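PDB 1J5U: protein archease from Thermotoga maritima, which probably activates the tRNA-splicing ligase RtcB by promoting its guanylylation, and binds calcium. Local coordinates for residues A[85-90]-A[97-102]. Residues are numbered along the deposited sequence; the frame is centred on the assembly and turned at random.
Sequences APWRIK and KVTFRK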
loop_
_atom_site.group_PDB
_atom_site.type_symbol
_atom_site.label_atom_id
_atom_site.label_comp_id
_atom_site.label_asym_id
_atom_site.label_seq_id
_atom_site.Cartn_x
_atom_site.Cartn_y
_atom_site.Cartn_z
ATOM N N ALA A 85 -0.285 -11.533 0.514
ATOM C CA ALA A 85 0.020 -10.242 1.118
ATOM C C ALA A 85 1.519 -9.927 1.178
ATOM O O ALA A 85 2.338 -10.804 1.459
ATOM C CB ALA A 85 -0.584 -10.179 2.524
ATOM N N PRO A 86 1.893 -8.670 0.882
ATOM C CA PRO A 86 3.310 -8.285 0.931
ATOM C C PRO A 86 3.803 -8.466 2.372
ATOM O O PRO A 86 3.138 -8.064 3.324
ATOM C CB PRO A 86 3.291 -6.821 0.473
ATOM C CG PRO A 86 1.909 -6.334 0.958
ATOM C CD PRO A 86 1.037 -7.516 0.524
ATOM N N TRP A 87 4.973 -9.066 2.538
ATOM C CA TRP A 87 5.493 -9.324 3.874
ATOM C C TRP A 87 6.890 -8.755 4.128
ATOM O O TRP A 87 7.126 -8.046 5.127
ATOM C CB TRP A 87 5.472 -10.848 4.122
ATOM C CG TRP A 87 6.118 -11.289 5.406
ATOM C CD1 TRP A 87 5.790 -10.900 6.679
ATOM C CD2 TRP A 87 7.197 -12.215 5.537
ATOM N NE1 TRP A 87 6.602 -11.529 7.590
ATOM C CE2 TRP A 87 7.476 -12.342 6.916
ATOM C CE3 TRP A 87 7.956 -12.954 4.619
ATOM C CZ2 TRP A 87 8.486 -13.180 7.404
ATOM C CZ3 TRP A 87 8.965 -13.793 5.103
ATOM C CH2 TRP A 87 9.218 -13.897 6.487
ATOM N N ARG A 88 7.823 -9.070 3.234
ATOM C CA ARG A 88 9.182 -8.575 3.378
ATOM C C ARG A 88 9.646 -7.906 2.093
ATOM O O ARG A 88 9.167 -8.228 1.008
ATOM C CB ARG A 88 10.129 -9.721 3.753
ATOM C CG ARG A 88 9.955 -10.184 5.206
ATOM C CD ARG A 88 10.560 -9.167 6.180
ATOM N NE ARG A 88 10.262 -9.456 7.584
ATOM C CZ ARG A 88 9.151 -9.076 8.214
ATOM N NH1 ARG A 88 8.214 -8.385 7.571
ATOM N NH2 ARG A 88 8.978 -9.378 9.495
ATOM N N ILE A 89 10.565 -6.965 2.236
ATOM C CA ILE A 89 11.094 -6.237 1.098
ATOM C C ILE A 89 12.607 -6.216 1.199
ATOM O O ILE A 89 13.177 -5.852 2.241
ATOM C CB ILE A 89 10.565 -4.792 1.060
ATOM C CG1 ILE A 89 9.027 -4.809 1.115
ATOM C CG2 ILE A 89 11.070 -4.099 -0.221
ATOM C CD1 ILE A 89 8.392 -3.449 1.380
ATOM N N LYS A 90 13.249 -6.606 0.105
ATOM C CA LYS A 90 14.707 -6.676 0.051
ATOM C C LYS A 90 15.226 -6.022 -1.223
ATOM O O LYS A 90 14.837 -6.400 -2.322
ATOM C CB LYS A 90 15.123 -8.152 0.112
ATOM C CG LYS A 90 16.614 -8.437 -0.079
ATOM C CD LYS A 90 16.860 -9.954 -0.028
ATOM C CE LYS A 90 18.206 -10.313 -0.624
ATOM N NZ LYS A 90 19.266 -9.395 -0.099
ATOM N N LYS A 97 12.927 -6.845 -4.219
ATOM C CA LYS A 97 12.361 -8.187 -4.189
ATOM C C LYS A 97 11.390 -8.219 -3.014
ATOM O O LYS A 97 11.770 -8.027 -1.845
ATOM C CB LYS A 97 13.438 -9.256 -3.987
ATOM C CG LYS A 97 12.857 -10.631 -3.704
ATOM C CD LYS A 97 13.928 -11.671 -3.318
ATOM C CE LYS A 97 14.626 -12.267 -4.512
ATOM N NZ LYS A 97 15.534 -13.415 -4.103
ATOM N N VAL A 98 10.129 -8.448 -3.341
ATOM C CA VAL A 98 9.069 -8.498 -2.345
ATOM C C VAL A 98 8.636 -9.937 -2.081
ATOM O O VAL A 98 8.274 -10.662 -3.002
ATOM C CB VAL A 98 7.849 -7.669 -2.835
ATOM C CG1 VAL A 98 6.654 -7.815 -1.849
ATOM C CG2 VAL A 98 8.266 -6.207 -2.959
ATOM N N THR A 99 8.713 -10.357 -0.827
ATOM C CA THR A 99 8.267 -11.692 -0.469
ATOM C C THR A 99 6.837 -11.541 0.057
ATOM O O THR A 99 6.586 -10.741 0.968
ATOM C CB THR A 99 9.125 -12.306 0.655
ATOM O OG1 THR A 99 10.517 -12.275 0.289
ATOM C CG2 THR A 99 8.707 -13.773 0.900
ATOM N N PHE A 100 5.906 -12.273 -0.547
ATOM C CA PHE A 100 4.519 -12.275 -0.119
ATOM C C PHE A 100 4.279 -13.538 0.707
ATOM O O PHE A 100 5.015 -14.522 0.572
ATOM C CB PHE A 100 3.574 -12.314 -1.324
ATOM C CG PHE A 100 3.634 -11.098 -2.194
ATOM C CD1 PHE A 100 4.666 -10.932 -3.122
ATOM C CD2 PHE A 100 2.641 -10.135 -2.110
ATOM C CE1 PHE A 100 4.701 -9.829 -3.959
ATOM C CE2 PHE A 100 2.663 -9.018 -2.938
ATOM C CZ PHE A 100 3.691 -8.860 -3.868
ATOM N N ARG A 101 3.286 -13.498 1.588
ATOM C CA ARG A 101 2.913 -14.675 2.368
ATOM C C ARG A 101 1.429 -14.926 2.125
ATOM O O ARG A 101 0.651 -13.987 1.893
ATOM C CB ARG A 101 3.227 -14.500 3.855
ATOM C CG ARG A 101 4.664 -14.918 4.193
ATOM C CD ARG A 101 5.012 -14.694 5.657
ATOM N NE ARG A 101 4.221 -15.532 6.552
ATOM C CZ ARG A 101 4.319 -15.524 7.882
ATOM N NH1 ARG A 101 5.182 -14.720 8.488
ATOM N NH2 ARG A 101 3.544 -16.318 8.608
ATOM N N LYS A 102 1.048 -16.203 2.120
ATOM C CA LYS A 102 -0.330 -16.573 1.878
ATOM C C LYS A 102 -1.183 -16.038 3.011
ATOM O O LYS A 102 -0.817 -16.134 4.173
ATOM C CB LYS A 102 -0.474 -18.096 1.800
ATOM C CG LYS A 102 -1.803 -18.547 1.277
ATOM C CD LYS A 102 -2.002 -18.079 -0.166
ATOM C CE LYS A 102 -3.430 -18.355 -0.637
ATOM N NZ LYS A 102 -3.656 -17.925 -2.033
#
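The carbonyl oxygen of Thr-99 is gripped by two amides. Trp-87 N donates a hydrogen bond to Thr-99 O at 2.8 Å. Arg-88 N donates a second to Thr-99 O at 3.1 Å, straighter than the first (165° at the hydrogen) and on a lone pair. Two residues facing one make a classic beta bulge in the hairpin of strands 84-92 and 95-105. Antiparallel pairing is regular on both sides of it, with backbone hydrogen bonds joining Ala-85 to Arg-101 and Lys-90 to Lys-97. With CG anti to the backbone N (chi1 174°), the indole of Trp-87 reaches the side chain of Arg-101. Arg-101 CD sits over one face, 3.3 Å from Trp-87 CD2. Arg-88 CG covers the opposite face, and Thr-99 CG2 meets the ring edge. The Arg-101 guanidinium stands almost upright on the indole, planes 85° apart, in a cation-pi contact. Its NE also bonds Asp-52 O, which helps fix the group. Away from the indole, Pro-86 CD meets Phe-100 CD2 at 4.0 Å. Were Trp-87 replaced by an alanine, Arg-101 would probably lose its aromatic partner. The indole is sandwiched between two aliphatic arginine stems, and its pi face probably favours the Arg-101 charge.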